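Local structure of alpha-1,3-glucanase (5ZRU) at residues P332-A336 / Q358-N362; G415-T421 / N448-S454. The protein hydrolyses alpha-1,3-glucan as a glycoside hydrolase of family GH87, this chain being its catalytic unit, which carries bound calcium and zinc ions. All coordinates share one frame; numbering follows the deposited sequence.

Interaction 1: P332-A336 / Q358-N362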
ATOM      1  N   PRO A 332     -26.236  -6.268 -16.571  1.00 20.63           N
ATOM      2  CA  PRO A 332     -25.606  -6.459 -15.256  1.00 21.66           C
ATOM      3  C   PRO A 332     -24.085  -6.341 -15.340  1.00 19.58           C
ATOM      4  O   PRO A 332     -23.533  -6.467 -16.432  1.00 18.34           O
ATOM      5  CB  PRO A 332     -26.030  -7.873 -14.861  1.00 21.70           C
ATOM      6  CG  PRO A 332     -26.249  -8.566 -16.162  1.00 25.41           C
ATOM      7  CD  PRO A 332     -26.783  -7.525 -17.111  1.00 23.78           C
ATOM      8  N   ALA A 333     -23.434  -6.078 -14.209  1.00 20.60           N
ATOM      9  CA  ALA A 333     -22.003  -5.809 -14.212  1.00 17.65           C
ATOM     10  C   ALA A 333     -21.217  -7.036 -14.653  1.00 18.45           C
ATOM     11  O   ALA A 333     -21.581  -8.174 -14.344  1.00 20.56           O
ATOM     12  CB  ALA A 333     -21.547  -5.366 -12.820  1.00 17.78           C
ATOM     13  N   ILE A 334     -20.140  -6.803 -15.401  1.00 16.97           N
ATOM     14  CA  ILE A 334     -19.210  -7.883 -15.715  1.00 15.24           C
ATOM     15  C   ILE A 334     -18.138  -7.878 -14.637  1.00 14.58           C
ATOM     16  O   ILE A 334     -18.054  -6.925 -13.852  1.00 14.27           O
ATOM     17  CB  ILE A 334     -18.612  -7.743 -17.127  1.00 15.71           C
ATOM     18  CG1 ILE A 334     -17.912  -6.400 -17.302  1.00 15.24           C
ATOM     19  CG2 ILE A 334     -19.703  -7.937 -18.186  1.00 20.09           C
ATOM     20  CD1 ILE A 334     -17.176  -6.282 -18.631  1.00 14.31           C
ATOM     21  N   ILE A 335     -17.338  -8.942 -14.556  1.00 13.34           N
ATOM     22  CA  ILE A 335     -16.347  -9.055 -13.491  1.00 11.66           C
ATOM     23  C   ILE A 335     -15.008  -9.479 -14.063  1.00 13.39           C
ATOM     24  O   ILE A 335     -14.927 -10.148 -15.102  1.00 14.01           O
ATOM     25  CB  ILE A 335     -16.758 -10.050 -12.382  1.00 10.90           C
ATOM     26  CG1 ILE A 335     -16.663 -11.499 -12.875  1.00 13.65           C
ATOM     27  CG2 ILE A 335     -18.158  -9.725 -11.843  1.00 15.31           C
ATOM     28  CD1 ILE A 335     -16.755 -12.537 -11.755  1.00 12.95           C
ATOM     29  N   ALA A 336     -13.954  -9.094 -13.353  1.00 12.30           N
ATOM     30  CA  ALA A 336     -12.659  -9.729 -13.505  1.00 11.99           C
ATOM     31  C   ALA A 336     -12.655 -11.049 -12.747  1.00 13.98           C
ATOM     32  O   ALA A 336     -13.141 -11.136 -11.614  1.00 10.77           O
ATOM     33  CB  ALA A 336     -11.549  -8.822 -12.974  1.00 11.33           C
ATOM     34  N   GLN A 358     -16.901  -5.027  -6.848  1.00 10.54           N
ATOM     35  CA  GLN A 358     -17.884  -5.291  -7.911  1.00  9.54           C
ATOM     36  C   GLN A 358     -17.833  -6.735  -8.404  1.00 11.60           C
ATOM     37  O   GLN A 358     -17.914  -7.000  -9.609  1.00 12.39           O
ATOM     38  CB  GLN A 358     -17.677  -4.325  -9.082  1.00 10.66           C
ATOM     39  CG  GLN A 358     -18.211  -2.932  -8.819  1.00 10.75           C
ATOM     40  CD  GLN A 358     -19.714  -2.950  -8.684  1.00 12.69           C
ATOM     41  OE1 GLN A 358     -20.250  -3.048  -7.578  1.00 13.29           O
ATOM     42  NE2 GLN A 358     -20.408  -2.875  -9.816  1.00 13.90           N
ATOM     43  N   GLY A 359     -17.684  -7.675  -7.475  1.00  9.71           N
ATOM     44  CA  GLY A 359     -17.723  -9.078  -7.815  1.00 12.89           C
ATOM     45  C   GLY A 359     -16.443  -9.661  -8.366  1.00 10.95           C
ATOM     46  O   GLY A 359     -16.454 -10.812  -8.815  1.00 11.19           O
ATOM     47  N   THR A 360     -15.354  -8.897  -8.382  1.00 11.26           N
ATOM     48  CA  THR A 360     -14.042  -9.456  -8.686  1.00 10.63           C
ATOM     49  C   THR A 360     -13.842 -10.737  -7.889  1.00  8.76           C
ATOM     50  O   THR A 360     -14.040 -10.755  -6.669  1.00 10.36           O
ATOM     51  CB  THR A 360     -12.950  -8.443  -8.326  1.00  7.51           C
ATOM     52  OG1 THR A 360     -13.138  -7.236  -9.079  1.00 10.64           O
ATOM     53  CG2 THR A 360     -11.577  -9.032  -8.609  1.00  8.81           C
ATOM     54  N   SER A 361     -13.450 -11.808  -8.580  1.00 10.57           N
ATOM     55  CA  SER A 361     -13.416 -13.143  -7.993  1.00 10.66           C
ATOM     56  C   SER A 361     -12.164 -13.893  -8.427  1.00 11.42           C
ATOM     57  O   SER A 361     -11.540 -13.580  -9.447  1.00 12.16           O
ATOM     58  CB  SER A 361     -14.658 -13.966  -8.386  1.00 10.20           C
ATOM     59  OG  SER A 361     -15.837 -13.385  -7.853  1.00 12.15           O
ATOM     60  N   ASN A 362     -11.801 -14.891  -7.612  1.00  8.61           N
ATOM     61  CA  ASN A 362     -10.712 -15.812  -7.925  1.00 10.39           C
ATOM     62  C   ASN A 362      -9.433 -15.073  -8.283  1.00 11.97           C
ATOM     63  O   ASN A 362      -8.634 -15.553  -9.087  1.00 11.35           O
ATOM     64  CB  ASN A 362     -11.116 -16.760  -9.054  1.00 12.53           C
ATOM     65  CG  ASN A 362     -12.269 -17.637  -8.663  1.00 15.35           C
ATOM     66  OD1 ASN A 362     -12.181 -18.379  -7.688  1.00 13.22           O
ATOM     67  ND2 ASN A 362     -13.370 -17.542  -9.401  1.00 16.98           N
TER
HETATM   68  O   HOH W   1     -16.719  -6.047 -11.752  1.00 10.59           O
HETATM   69  O   HOH W   2     -14.127  -6.997 -11.515  1.00 10.45           O
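Ile335 lays its side chain along the Gly359 peptide, and Ala336 beside it supplies the one direct hydrogen bond between two irregular segments, 332-336 and 358-362. With CG1 of Ile335 set between its own backbone N and carbonyl carbon (chi1 72°) and the chain extended beyond (chi2 167°), both branches border Gly359 O: CD1 approaches it at 3.4 Å, while CG2 also rests 3.5 Å from Gln358 O. Gly359 has positive phi, and a beta carbon there would press tightly on Ile335 CG2. The same Gly359 O accepts from Ser361 OG at 2.8 Å, the hydroxyl standing above the carbonyl plane; Ser361 OG also bonds Val392 N. A nearly linear bond of 3.1 Å runs from Ser361 N to Ala336 O, and Thr360 CA adds a CA-H...O contact to that oxygen. Two waters fill out the interface. One donates to both Ile334 O and Gln358 O, carbonyls 4.2 Å apart; the other accepts from Ala336 N and donates to Thr360 OG1, 2.6 Å away, a hydroxyl that also bonds Ala357 O. Gln358, bent at chi2 (-66°), brings NE2 to 4.1 Å from Ala333 CB, but its amide is held by Ser383 OG, Asp327 O and Val385 O. These segments belong to the loops that follow strands 323-325 and 354-357, consecutive turns of a right-handed parallel beta-helix. Carbonyl oxygens predominate where the loops face each other: Ser361 N serves Ala336 O, its hydroxyl Gly359 O, and one water Ile334 O and Gln358 O, whereas the second water links a backbone N-H to the Thr360 hydroxyl.

Interaction 2: G415-T421 / N448-S454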
ATOM      1  N   GLY A 415     -18.691 -11.368   0.877  1.00 12.00           N
ATOM      2  CA  GLY A 415     -18.455 -12.474  -0.031  1.00 12.57           C
ATOM      3  C   GLY A 415     -18.061 -13.774   0.649  1.00 13.07           C
ATOM      4  O   GLY A 415     -18.431 -14.022   1.804  1.00 13.06           O
ATOM      5  N   SER A 416     -17.313 -14.621  -0.060  1.00 10.85           N
ATOM      6  CA  SER A 416     -17.022 -15.957   0.435  1.00  8.62           C
ATOM      7  C   SER A 416     -15.643 -16.406  -0.031  1.00  9.49           C
ATOM      8  O   SER A 416     -15.194 -16.049  -1.125  1.00 10.62           O
ATOM      9  CB  SER A 416     -18.098 -16.945  -0.042  1.00  9.40           C
ATOM     10  OG  SER A 416     -17.801 -18.271   0.339  1.00 12.50           O
ATOM     11  N   GLY A 417     -14.981 -17.199   0.807  1.00  9.54           N
ATOM     12  CA  GLY A 417     -13.829 -17.990   0.386  1.00 11.42           C
ATOM     13  C   GLY A 417     -12.512 -17.256   0.236  1.00 11.30           C
ATOM     14  O   GLY A 417     -11.565 -17.831  -0.314  1.00 11.00           O
ATOM     15  N   HIS A 418     -12.418 -16.011   0.696  1.00 10.21           N
ATOM     16  CA  HIS A 418     -11.183 -15.247   0.568  1.00  9.87           C
ATOM     17  C   HIS A 418     -10.132 -15.779   1.528  1.00 12.84           C
ATOM     18  O   HIS A 418     -10.450 -16.334   2.579  1.00  9.66           O
ATOM     19  CB  HIS A 418     -11.434 -13.770   0.867  1.00 10.75           C
ATOM     20  CG  HIS A 418     -12.633 -13.212   0.174  1.00 11.45           C
ATOM     21  ND1 HIS A 418     -12.802 -13.290  -1.189  1.00  9.99           N
ATOM     22  CD2 HIS A 418     -13.717 -12.552   0.653  1.00  9.95           C
ATOM     23  CE1 HIS A 418     -13.941 -12.706  -1.524  1.00 10.48           C
ATOM     24  NE2 HIS A 418     -14.519 -12.259  -0.423  1.00 10.43           N
ATOM     25  N   LYS A 419      -8.862 -15.594   1.175  1.00  9.49           N
ATOM     26  CA  LYS A 419      -7.811 -15.929   2.120  1.00  9.34           C
ATOM     27  C   LYS A 419      -6.680 -14.922   2.022  1.00 10.00           C
ATOM     28  O   LYS A 419      -6.462 -14.303   0.983  1.00  9.32           O
ATOM     29  CB  LYS A 419      -7.258 -17.334   1.912  1.00 13.65           C
ATOM     30  CG  LYS A 419      -6.424 -17.500   0.670  1.00 15.49           C
ATOM     31  CD  LYS A 419      -6.001 -18.972   0.546  1.00 25.00           C
ATOM     32  CE  LYS A 419      -5.468 -19.295  -0.837  1.00 28.12           C
ATOM     33  NZ  LYS A 419      -4.871 -20.661  -0.885  1.00 32.31           N
ATOM     34  N   ALA A 420      -5.962 -14.774   3.126  1.00  8.87           N
ATOM     35  CA  ALA A 420      -4.794 -13.903   3.189  1.00 10.94           C
ATOM     36  C   ALA A 420      -3.753 -14.660   3.991  1.00  9.97           C
ATOM     37  O   ALA A 420      -3.940 -14.878   5.193  1.00  9.48           O
ATOM     38  CB  ALA A 420      -5.132 -12.552   3.828  1.00  9.46           C
ATOM     39  N   THR A 421      -2.670 -15.083   3.339  1.00  9.59           N
ATOM     40  CA  THR A 421      -1.696 -15.943   4.004  1.00  8.07           C
ATOM     41  C   THR A 421      -0.276 -15.477   3.709  1.00  9.42           C
ATOM     42  O   THR A 421      -0.005 -14.870   2.674  1.00  9.04           O
ATOM     43  CB  THR A 421      -1.827 -17.418   3.577  1.00 11.16           C
ATOM     44  OG1 THR A 421      -1.328 -17.566   2.243  1.00 13.46           O
ATOM     45  CG2 THR A 421      -3.278 -17.899   3.628  1.00 11.37           C
ATOM     46  N   ASN A 448     -20.876 -16.914   3.289  1.00 12.48           N
ATOM     47  CA  ASN A 448     -19.444 -17.180   3.360  1.00 12.73           C
ATOM     48  C   ASN A 448     -19.223 -18.613   3.832  1.00 12.03           C
ATOM     49  O   ASN A 448     -19.560 -18.959   4.969  1.00 12.77           O
ATOM     50  CB  ASN A 448     -18.763 -16.198   4.306  1.00 11.73           C
ATOM     51  CG  ASN A 448     -17.305 -16.519   4.507  1.00 11.83           C
ATOM     52  OD1 ASN A 448     -16.643 -17.026   3.595  1.00 10.79           O
ATOM     53  ND2 ASN A 448     -16.792 -16.236   5.705  1.00 13.30           N
ATOM     54  N   THR A 449     -18.651 -19.444   2.963  1.00 11.85           N
ATOM     55  CA  THR A 449     -18.301 -20.813   3.326  1.00 14.71           C
ATOM     56  C   THR A 449     -17.047 -20.881   4.181  1.00 16.86           C
ATOM     57  O   THR A 449     -16.781 -21.922   4.796  1.00 13.78           O
ATOM     58  CB  THR A 449     -18.102 -21.663   2.065  1.00 12.84           C
ATOM     59  OG1 THR A 449     -17.010 -21.138   1.297  1.00 15.52           O
ATOM     60  CG2 THR A 449     -19.371 -21.647   1.218  1.00 20.63           C
ATOM     61  N   GLY A 450     -16.263 -19.808   4.216  1.00 11.25           N
ATOM     62  CA  GLY A 450     -15.115 -19.747   5.089  1.00 10.67           C
ATOM     63  C   GLY A 450     -14.045 -18.824   4.544  1.00 13.96           C
ATOM     64  O   GLY A 450     -13.708 -18.890   3.359  1.00 11.74           O
ATOM     65  N   ILE A 451     -13.509 -17.970   5.407  1.00 10.43           N
ATOM     66  CA  ILE A 451     -12.408 -17.069   5.097  1.00  8.74           C
ATOM     67  C   ILE A 451     -11.244 -17.428   6.009  1.00 11.60           C
ATOM     68  O   ILE A 451     -11.453 -17.779   7.176  1.00 13.81           O
ATOM     69  CB  ILE A 451     -12.853 -15.598   5.285  1.00 10.06           C
ATOM     70  CG1 ILE A 451     -13.734 -15.154   4.112  1.00  9.00           C
ATOM     71  CG2 ILE A 451     -11.656 -14.654   5.518  1.00 10.92           C
ATOM     72  CD1 ILE A 451     -14.455 -13.821   4.352  1.00  9.84           C
ATOM     73  N   VAL A 452     -10.020 -17.376   5.479  1.00 10.61           N
ATOM     74  CA  VAL A 452      -8.842 -17.837   6.205  1.00 10.03           C
ATOM     75  C   VAL A 452      -7.781 -16.744   6.211  1.00 13.10           C
ATOM     76  O   VAL A 452      -7.465 -16.176   5.160  1.00 11.20           O
ATOM     77  CB  VAL A 452      -8.262 -19.125   5.588  1.00 10.74           C
ATOM     78  CG1 VAL A 452      -6.911 -19.449   6.212  1.00 17.06           C
ATOM     79  CG2 VAL A 452      -9.230 -20.280   5.772  1.00 14.55           C
ATOM     80  N   PHE A 453      -7.213 -16.478   7.390  1.00  9.14           N
ATOM     81  CA  PHE A 453      -5.968 -15.731   7.544  1.00 10.14           C
ATOM     82  C   PHE A 453      -4.941 -16.673   8.149  1.00 11.32           C
ATOM     83  O   PHE A 453      -5.233 -17.345   9.144  1.00 13.37           O
ATOM     84  CB  PHE A 453      -6.133 -14.515   8.465  1.00  9.77           C
ATOM     85  CG  PHE A 453      -7.103 -13.481   7.955  1.00 10.14           C
ATOM     86  CD1 PHE A 453      -8.460 -13.577   8.233  1.00 11.43           C
ATOM     87  CD2 PHE A 453      -6.648 -12.404   7.210  1.00  8.26           C
ATOM     88  CE1 PHE A 453      -9.346 -12.620   7.777  1.00 11.16           C
ATOM     89  CE2 PHE A 453      -7.532 -11.442   6.743  1.00 10.90           C
ATOM     90  CZ  PHE A 453      -8.885 -11.548   7.030  1.00 10.75           C
ATOM     91  N   SER A 454      -3.743 -16.734   7.572  1.00  9.87           N
ATOM     92  CA  SER A 454      -2.776 -17.654   8.153  1.00  9.95           C
ATOM     93  C   SER A 454      -1.358 -17.182   7.905  1.00 11.57           C
ATOM     94  O   SER A 454      -1.091 -16.367   7.015  1.00  9.02           O
ATOM     95  CB  SER A 454      -2.930 -19.077   7.603  1.00 12.73           C
ATOM     96  OG  SER A 454      -2.290 -19.183   6.341  1.00 14.15           O
TER
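Parallel beta pairing joins 415-421 to 448-454, neighbouring turns of the right-handed beta-helix in the catalytic domain, and a loop-to-loop polar contact precedes it. Strands 419-421 and 451-454 run 7° apart, with axes 4.7 Å from each other. Val452 bonds to the other strand through both its N and its O, N to His418 O and O to Ala420 N (2.9 Å), and Ser454 N continues the pattern to Ala420 O. On one face Ala420 CB meets the Phe453 ring at CD2 (3.7 Å); on the other, Thr421 CG2 packs against Ser454 OG. His418 and Ile451 point the same way, His418 CD2 lying 4.0 Å from Ile451 CD1, while the imidazole nitrogens bond Gly414 O and Asn394 N. Before the strands, Ser416 OG, turned anti to its main-chain nitrogen (chi1 176°), takes a nearly straight bond of 3.0 Å from Thr449 N. Asn448 OD1 closes an Asx turn with Gly450 N (2.9 Å) and also accepts from Gly417 N (3.3 Å), the two donors approaching from opposite faces of the amide; ND2 is held by Lys485 O. A leucine in place of Asn448 would probably leave Gly417 N and Gly450 N without this shared acceptor and free the 448-450 turn to shift. Within the beta-helix, strand 395-397 flanks 419-421 on the side away from 451-459, and strand 487-495 follows beyond. Phe453 lies nearly parallel to the Phe489 ring of that next strand, while Phe412 from strand 411-412 and Met436 from strand 435-437 pack inward against Ile451 and Phe453.

In the fold
Both contacts lie in the parallel beta-helix of the catalytic unit, within the range of the D2 family, and come in series along the chain: 332-336 with 358-362 closes before 415-421 with 448-454 opens. Their centres are 18 Å apart and their nearest atoms about 6 Å, so they do not touch directly. Strand 364-366, which follows 358-362, pairs in parallel with 395-397, and 395-397 pairs in turn with 419-421 of interaction 2. The loop at residues 392-394 bonds to members of both contacts. Interaction 1 thus joins the corresponding loops of two successive turns, whereas interaction 2 runs from loop contacts into the paired strands, two ways in which adjacent turns are held together.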